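Local atomic coordinates of peroxisomal acyl-CoA oxidase 1A (Solanum lycopersicum, PDB entry 2FON), a protein that probably catalyses the FAD-dependent oxidation of acyl-CoA in peroxisomal fatty-acid beta-oxidation. Residues F117-K130 with W141-Y154. Sequence-based numbering, arbitrary orientation.
Sequences FTDLHWGMFIPAIK and WLPLAYKMQIIGCY. With FAD (flavin-adenine dinucleotide), chain E.
Two hydrogen bonds, both close to the imidazole plane, tie His121 to the segment 141-154. Gly152 N donates to His121 ND1 at 3.2 Å, nearly straight at 169°. His121 NE2 in turn donates to Ala145 O at 2.9 Å, tilted out of the carbonyl plane. With CG anti to the backbone N (chi1 169°), the buried ring reaches both the last turn of helix 135-146 and the start of strand 152-155, and bonds at both ring nitrogens would hold its rotation. A leucine in its place would probably leave Gly152 N and Ala145 O without these partners, and helix 118-132 without its polar tie to the helix end and the strand.

Gly152 CA lies 3.4 Å from the Phe125 ring centroid, almost on the ring normal, a CH-pi contact; Ile129 CD1 lies over the opposite face. The bent chain of Met124 similarly sets CE over the centre of the Tyr154 ring, 3.5 Å from its centroid.

Apolar packing joins the helices, whose short axes run antiparallel at 165°. Ile126 CD1 touches Tyr146 CE2 at 3.5 Å and also packs on Ala145 CB; Leu142 CD2 meets Ile126 and Ile129.

The contact joins helices of the N-terminal acyl-CoA oxidase region to a strand of the FAD site, where Tyr154 O accepts from FAD N3 at 3.0 Å. Helix 118-132 passes across that strand, which pairs in parallel with strand 204-213; Met148 packs on Trp92 of helix 77-97, Trp122 on Gln102 of helix 102-112, and Ile670 of the second subunit on Phe117 and Ile151.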
loop_
_atom_site.group_PDB
_atom_site.type_symbol
_atom_site.label_atom_id
_atom_site.label_comp_id
_atom_site.label_asym_id
_atom_site.label_seq_id
_atom_site.Cartn_x
_atom_site.Cartn_y
_atom_site.Cartn_z
ATOM N N PHE B 117 3.626 -4.431 -24.545
ATOM C CA PHE B 117 2.599 -5.003 -25.431
ATOM C C PHE B 117 2.710 -6.516 -25.642
ATOM O O PHE B 117 1.690 -7.218 -25.642
ATOM C CB PHE B 117 2.616 -4.291 -26.799
ATOM C CG PHE B 117 3.849 -4.548 -27.603
ATOM C CD1 PHE B 117 3.837 -5.490 -28.662
ATOM C CD2 PHE B 117 5.039 -3.890 -27.308
ATOM C CE1 PHE B 117 4.973 -5.754 -29.426
ATOM C CE2 PHE B 117 6.212 -4.174 -28.077
ATOM C CZ PHE B 117 6.164 -5.102 -29.132
ATOM N N THR B 118 3.928 -7.034 -25.819
ATOM C CA THR B 118 4.086 -8.462 -26.028
ATOM C C THR B 118 3.282 -9.312 -24.992
ATOM O O THR B 118 2.689 -10.348 -25.308
ATOM C CB THR B 118 5.608 -8.869 -26.172
ATOM O OG1 THR B 118 6.401 -8.246 -25.161
ATOM C CG2 THR B 118 6.144 -8.426 -27.500
ATOM N N ASP B 119 3.221 -8.828 -23.769
ATOM C CA ASP B 119 2.363 -9.426 -22.761
ATOM C C ASP B 119 0.893 -9.608 -23.189
ATOM O O ASP B 119 0.328 -10.665 -22.953
ATOM C CB ASP B 119 2.438 -8.627 -21.446
ATOM C CG ASP B 119 3.851 -8.706 -20.752
ATOM O OD1 ASP B 119 4.636 -9.732 -20.949
ATOM O OD2 ASP B 119 4.149 -7.715 -19.999
ATOM N N LEU B 120 0.282 -8.615 -23.833
ATOM C CA LEU B 120 -1.107 -8.785 -24.259
ATOM C C LEU B 120 -1.321 -9.591 -25.575
ATOM O O LEU B 120 -2.284 -10.422 -25.705
ATOM C CB LEU B 120 -1.832 -7.443 -24.221
ATOM C CG LEU B 120 -1.916 -7.317 -22.690
ATOM C CD1 LEU B 120 -1.086 -6.157 -22.057
ATOM C CD2 LEU B 120 -3.366 -7.448 -22.125
ATOM N N HIS B 121 -0.399 -9.398 -26.520
ATOM C CA HIS B 121 -0.456 -10.089 -27.783
ATOM C C HIS B 121 -0.452 -11.602 -27.504
ATOM O O HIS B 121 -1.437 -12.263 -27.787
ATOM C CB HIS B 121 0.702 -9.601 -28.636
ATOM C CG HIS B 121 0.948 -10.399 -29.874
ATOM N ND1 HIS B 121 0.401 -10.065 -31.099
ATOM C CD2 HIS B 121 1.714 -11.491 -30.087
ATOM C CE1 HIS B 121 0.787 -10.944 -32.003
ATOM N NE2 HIS B 121 1.583 -11.820 -31.417
ATOM N N TRP B 122 0.611 -12.132 -26.893
ATOM C CA TRP B 122 0.669 -13.529 -26.469
ATOM C C TRP B 122 -0.307 -13.903 -25.363
ATOM O O TRP B 122 -0.849 -15.006 -25.346
ATOM C CB TRP B 122 2.063 -13.824 -26.003
ATOM C CG TRP B 122 3.009 -13.631 -27.135
ATOM C CD1 TRP B 122 3.826 -12.549 -27.354
ATOM C CD2 TRP B 122 3.189 -14.512 -28.247
ATOM N NE1 TRP B 122 4.533 -12.744 -28.528
ATOM C CE2 TRP B 122 4.152 -13.922 -29.098
ATOM C CE3 TRP B 122 2.660 -15.759 -28.582
ATOM C CZ2 TRP B 122 4.583 -14.509 -30.274
ATOM C CZ3 TRP B 122 3.104 -16.379 -29.778
ATOM C CH2 TRP B 122 4.057 -15.743 -30.605
ATOM N N GLY B 123 -0.560 -12.945 -24.471
ATOM C CA GLY B 123 -1.250 -13.218 -23.242
ATOM C C GLY B 123 -2.737 -13.149 -23.370
ATOM O O GLY B 123 -3.408 -13.859 -22.655
ATOM N N MET B 124 -3.273 -12.299 -24.261
ATOM C CA MET B 124 -4.735 -12.144 -24.384
ATOM C C MET B 124 -5.253 -12.203 -25.833
ATOM O O MET B 124 -6.283 -12.828 -26.082
ATOM C CB MET B 124 -5.218 -10.847 -23.734
ATOM C CG MET B 124 -5.101 -10.774 -22.209
ATOM S SD MET B 124 -6.376 -11.646 -21.220
ATOM C CE MET B 124 -7.789 -10.528 -21.280
ATOM N N PHE B 125 -4.547 -11.557 -26.774
ATOM C CA PHE B 125 -4.971 -11.465 -28.172
ATOM C C PHE B 125 -4.971 -12.837 -28.813
ATOM O O PHE B 125 -5.956 -13.244 -29.397
ATOM C CB PHE B 125 -4.065 -10.490 -28.933
ATOM C CG PHE B 125 -4.314 -10.412 -30.426
ATOM C CD1 PHE B 125 -5.375 -9.661 -30.937
ATOM C CD2 PHE B 125 -3.446 -11.042 -31.326
ATOM C CE1 PHE B 125 -5.593 -9.535 -32.318
ATOM C CE2 PHE B 125 -3.660 -10.952 -32.719
ATOM C CZ PHE B 125 -4.745 -10.193 -33.215
ATOM N N ILE B 126 -3.880 -13.578 -28.714
ATOM C CA ILE B 126 -3.898 -14.913 -29.226
ATOM C C ILE B 126 -4.902 -15.803 -28.474
ATOM O O ILE B 126 -5.714 -16.469 -29.117
ATOM C CB ILE B 126 -2.545 -15.502 -29.171
ATOM C CG1 ILE B 126 -1.645 -14.710 -30.122
ATOM C CG2 ILE B 126 -2.636 -17.020 -29.474
ATOM C CD1 ILE B 126 -0.372 -15.445 -30.580
ATOM N N PRO B 127 -4.830 -15.875 -27.125
ATOM C CA PRO B 127 -5.868 -16.711 -26.470
ATOM C C PRO B 127 -7.326 -16.411 -26.828
ATOM O O PRO B 127 -8.153 -17.329 -26.876
ATOM C CB PRO B 127 -5.566 -16.574 -24.973
ATOM C CG PRO B 127 -4.062 -16.333 -24.966
ATOM C CD PRO B 127 -3.817 -15.420 -26.156
ATOM N N ALA B 128 -7.628 -15.175 -27.157
ATOM C CA ALA B 128 -9.010 -14.858 -27.547
ATOM C C ALA B 128 -9.379 -15.436 -28.906
ATOM O O ALA B 128 -10.495 -15.944 -29.102
ATOM C CB ALA B 128 -9.285 -13.341 -27.509
ATOM N N ILE B 129 -8.456 -15.372 -29.848
ATOM C CA ILE B 129 -8.729 -15.963 -31.137
ATOM C C ILE B 129 -8.870 -17.491 -31.037
ATOM O O ILE B 129 -9.878 -18.059 -31.505
ATOM C CB ILE B 129 -7.702 -15.518 -32.170
ATOM C CG1 ILE B 129 -7.796 -13.984 -32.292
ATOM C CG2 ILE B 129 -7.980 -16.206 -33.490
ATOM C CD1 ILE B 129 -6.739 -13.331 -33.157
ATOM N N LYS B 130 -7.878 -18.124 -30.385
ATOM C CA LYS B 130 -7.895 -19.551 -30.081
ATOM C C LYS B 130 -9.204 -20.030 -29.468
ATOM O O LYS B 130 -9.864 -20.901 -30.006
ATOM C CB LYS B 130 -6.703 -19.943 -29.218
ATOM C CG LYS B 130 -5.688 -20.708 -30.067
ATOM C CD LYS B 130 -4.525 -21.294 -29.310
ATOM C CE LYS B 130 -4.029 -22.519 -30.107
ATOM N NZ LYS B 130 -3.138 -23.477 -29.354
ATOM N N TRP B 141 -5.911 -16.244 -38.805
ATOM C CA TRP B 141 -5.249 -15.219 -38.000
ATOM C C TRP B 141 -4.014 -15.660 -37.166
ATOM O O TRP B 141 -3.122 -14.867 -36.910
ATOM C CB TRP B 141 -6.269 -14.432 -37.179
ATOM C CG TRP B 141 -7.187 -13.589 -38.039
ATOM C CD1 TRP B 141 -8.407 -13.957 -38.505
ATOM C CD2 TRP B 141 -6.947 -12.255 -38.544
ATOM N NE1 TRP B 141 -8.970 -12.935 -39.269
ATOM C CE2 TRP B 141 -8.100 -11.876 -39.301
ATOM C CE3 TRP B 141 -5.878 -11.355 -38.448
ATOM C CZ2 TRP B 141 -8.210 -10.624 -39.964
ATOM C CZ3 TRP B 141 -5.987 -10.104 -39.081
ATOM C CH2 TRP B 141 -7.156 -9.754 -39.849
ATOM N N LEU B 142 -3.936 -16.929 -36.784
ATOM C CA LEU B 142 -2.936 -17.331 -35.834
ATOM C C LEU B 142 -1.560 -17.402 -36.450
ATOM O O LEU B 142 -0.602 -16.980 -35.813
ATOM C CB LEU B 142 -3.319 -18.636 -35.171
ATOM C CG LEU B 142 -4.442 -18.482 -34.164
ATOM C CD1 LEU B 142 -4.793 -19.766 -33.459
ATOM C CD2 LEU B 142 -4.021 -17.496 -33.159
ATOM N N PRO B 143 -1.433 -17.924 -37.696
ATOM C CA PRO B 143 -0.064 -17.907 -38.232
ATOM C C PRO B 143 0.480 -16.457 -38.250
ATOM O O PRO B 143 1.649 -16.238 -37.878
ATOM C CB PRO B 143 -0.221 -18.505 -39.644
ATOM C CG PRO B 143 -1.407 -19.355 -39.549
ATOM C CD PRO B 143 -2.358 -18.537 -38.669
ATOM N N LEU B 144 -0.358 -15.482 -38.605
ATOM C CA LEU B 144 0.078 -14.089 -38.613
ATOM C C LEU B 144 0.587 -13.624 -37.245
ATOM O O LEU B 144 1.699 -13.119 -37.119
ATOM C CB LEU B 144 -1.071 -13.181 -39.077
ATOM C CG LEU B 144 -1.555 -13.326 -40.544
ATOM C CD1 LEU B 144 -2.648 -12.327 -40.865
ATOM C CD2 LEU B 144 -0.369 -13.250 -41.579
ATOM N N ALA B 145 -0.237 -13.795 -36.211
ATOM C CA ALA B 145 0.133 -13.451 -34.831
ATOM C C ALA B 145 1.348 -14.229 -34.302
ATOM O O ALA B 145 2.115 -13.663 -33.541
ATOM C CB ALA B 145 -1.049 -13.648 -33.916
ATOM N N TYR B 146 1.496 -15.512 -34.674
ATOM C CA TYR B 146 2.635 -16.332 -34.222
ATOM C C TYR B 146 3.971 -15.826 -34.705
ATOM O O TYR B 146 4.970 -15.907 -33.971
ATOM C CB TYR B 146 2.504 -17.813 -34.558
ATOM C CG TYR B 146 1.516 -18.543 -33.700
ATOM C CD1 TYR B 146 0.882 -19.716 -34.142
ATOM C CD2 TYR B 146 1.178 -18.052 -32.476
ATOM C CE1 TYR B 146 -0.063 -20.388 -33.339
ATOM C CE2 TYR B 146 0.254 -18.686 -31.667
ATOM C CZ TYR B 146 -0.374 -19.845 -32.086
ATOM O OH TYR B 146 -1.279 -20.421 -31.199
ATOM N N LYS B 147 3.989 -15.285 -35.924
ATOM C CA LYS B 147 5.205 -14.645 -36.462
ATOM C C LYS B 147 5.201 -13.149 -36.277
ATOM O O LYS B 147 6.088 -12.466 -36.776
ATOM C CB LYS B 147 5.410 -14.945 -37.940
ATOM C CG LYS B 147 5.613 -16.379 -38.230
ATOM C CD LYS B 147 5.398 -16.614 -39.686
ATOM C CE LYS B 147 4.506 -17.816 -39.943
ATOM N NZ LYS B 147 4.430 -18.000 -41.441
ATOM N N MET B 148 4.184 -12.621 -35.613
ATOM C CA MET B 148 4.148 -11.199 -35.390
ATOM C C MET B 148 4.214 -10.438 -36.664
ATOM O O MET B 148 4.851 -9.405 -36.693
ATOM C CB MET B 148 5.315 -10.726 -34.501
ATOM C CG MET B 148 5.341 -11.368 -33.116
ATOM S SD MET B 148 6.268 -10.459 -31.876
ATOM C CE MET B 148 5.065 -9.167 -31.639
ATOM N N GLN B 149 3.582 -10.929 -37.724
ATOM C CA GLN B 149 3.280 -10.073 -38.870
ATOM C C GLN B 149 2.116 -9.147 -38.524
ATOM O O GLN B 149 1.779 -8.280 -39.311
ATOM C CB GLN B 149 2.951 -10.877 -40.120
ATOM C CG GLN B 149 4.171 -11.660 -40.729
ATOM C CD GLN B 149 3.758 -12.858 -41.557
ATOM O OE1 GLN B 149 2.884 -12.770 -42.425
ATOM N NE2 GLN B 149 4.361 -13.992 -41.269
ATOM N N ILE B 150 1.501 -9.332 -37.352
ATOM C CA ILE B 150 0.514 -8.405 -36.828
ATOM C C ILE B 150 0.675 -8.352 -35.338
ATOM O O ILE B 150 1.136 -9.294 -34.746
ATOM C CB ILE B 150 -0.953 -8.798 -37.128
ATOM C CG1 ILE B 150 -1.367 -10.033 -36.318
ATOM C CG2 ILE B 150 -1.227 -8.931 -38.649
ATOM C CD1 ILE B 150 -2.871 -10.360 -36.476
ATOM N N ILE B 151 0.294 -7.237 -34.732
ATOM C CA ILE B 151 0.425 -7.104 -33.315
ATOM C C ILE B 151 -0.899 -6.678 -32.731
ATOM O O ILE B 151 -1.443 -5.630 -33.070
ATOM C CB ILE B 151 1.530 -6.169 -32.937
ATOM C CG1 ILE B 151 2.849 -6.763 -33.405
ATOM C CG2 ILE B 151 1.540 -6.003 -31.438
ATOM C CD1 ILE B 151 4.009 -5.772 -33.496
ATOM N N GLY B 152 -1.412 -7.538 -31.866
ATOM C CA GLY B 152 -2.762 -7.456 -31.436
ATOM C C GLY B 152 -2.833 -7.215 -29.956
ATOM O O GLY B 152 -1.940 -7.648 -29.212
ATOM N N CYS B 153 -3.878 -6.502 -29.535
ATOM C CA CYS B 153 -4.197 -6.327 -28.150
ATOM C C CYS B 153 -5.677 -6.751 -27.914
ATOM O O CYS B 153 -6.354 -7.207 -28.861
ATOM C CB CYS B 153 -3.990 -4.863 -27.826
ATOM S SG CYS B 153 -5.127 -3.808 -28.778
ATOM N N TYR B 154 -6.189 -6.560 -26.682
ATOM C CA TYR B 154 -7.535 -7.021 -26.273
ATOM C C TYR B 154 -8.361 -5.886 -25.668
ATOM O O TYR B 154 -8.201 -5.528 -24.511
ATOM C CB TYR B 154 -7.350 -8.147 -25.277
ATOM C CG TYR B 154 -8.573 -8.775 -24.640
ATOM C CD1 TYR B 154 -9.000 -10.024 -25.051
ATOM C CD2 TYR B 154 -9.228 -8.191 -23.539
ATOM C CE1 TYR B 154 -10.085 -10.662 -24.444
ATOM C CE2 TYR B 154 -10.324 -8.837 -22.914
ATOM C CZ TYR B 154 -10.734 -10.078 -23.382
ATOM O OH TYR B 154 -11.802 -10.782 -22.847
HETATM P PA FAD E . -15.234 -0.996 -11.037
HETATM O O1A FAD E . -15.996 -2.226 -11.339
HETATM O O2A FAD E . -15.789 0.233 -11.705
HETATM O O5B FAD E . -15.157 -0.892 -9.473
HETATM C C5B FAD E . -15.104 0.381 -8.884
HETATM C C4B FAD E . -15.354 0.201 -7.377
HETATM O O4B FAD E . -16.690 -0.183 -7.203
HETATM C C3B FAD E . -14.522 -0.941 -6.798
HETATM O O3B FAD E . -14.291 -0.592 -5.489
HETATM C C2B FAD E . -15.419 -2.140 -6.873
HETATM O O2B FAD E . -15.245 -3.085 -5.872
HETATM C C1B FAD E . -16.752 -1.461 -6.626
HETATM N N9A FAD E . -17.819 -2.212 -7.249
HETATM C C8A FAD E . -18.063 -2.349 -8.579
HETATM N N7A FAD E . -19.112 -3.170 -8.714
HETATM C C5A FAD E . -19.539 -3.540 -7.489
HETATM C C6A FAD E . -20.607 -4.323 -7.045
HETATM N N6A FAD E . -21.441 -4.911 -7.926
HETATM N N1A FAD E . -20.788 -4.490 -5.690
HETATM C C2A FAD E . -19.924 -3.925 -4.795
HETATM N N3A FAD E . -18.890 -3.135 -5.244
HETATM C C4A FAD E . -18.711 -2.945 -6.560
HETATM N N1 FAD E . -8.861 -4.041 -19.803
HETATM C C2 FAD E . -8.837 -4.647 -21.051
HETATM O O2 FAD E . -9.907 -4.881 -21.603
HETATM N N3 FAD E . -7.632 -5.000 -21.659
HETATM C C4 FAD E . -6.444 -4.728 -21.004
HETATM O O4 FAD E . -5.380 -5.001 -21.539
HETATM C C4X FAD E . -6.449 -4.108 -19.744
HETATM N N5 FAD E . -5.265 -3.794 -19.078
HETATM C C5X FAD E . -5.328 -3.178 -17.848
HETATM C C6 FAD E . -4.155 -2.857 -17.222
HETATM C C7 FAD E . -4.205 -2.192 -16.030
HETATM C C7M FAD E . -2.873 -1.914 -15.438
HETATM C C8 FAD E . -5.429 -1.848 -15.429
HETATM C C8M FAD E . -5.539 -1.156 -14.091
HETATM C C9 FAD E . -6.610 -2.184 -16.053
HETATM C C9A FAD E . -6.556 -2.848 -17.275
HETATM N N10 FAD E . -7.716 -3.171 -17.956
HETATM C C10 FAD E . -7.669 -3.770 -19.167
HETATM C "C1'" FAD E . -9.084 -2.885 -17.402
HETATM C "C2'" FAD E . -9.160 -3.890 -16.244
HETATM O "O2'" FAD E . -9.060 -5.177 -16.743
HETATM C "C3'" FAD E . -10.425 -3.936 -15.409
HETATM O "O3'" FAD E . -11.531 -4.412 -16.137
HETATM C "C4'" FAD E . -10.735 -2.642 -14.720
HETATM O "O4'" FAD E . -9.649 -2.315 -13.833
HETATM C "C5'" FAD E . -12.008 -2.941 -13.986
HETATM O "O5'" FAD E . -11.955 -1.924 -13.021
HETATM P P FAD E . -13.085 -0.837 -12.846
HETATM O O1P FAD E . -12.477 0.517 -12.923
HETATM O O2P FAD E . -14.293 -1.062 -13.724
HETATM O O3P FAD E . -13.666 -1.233 -11.397
#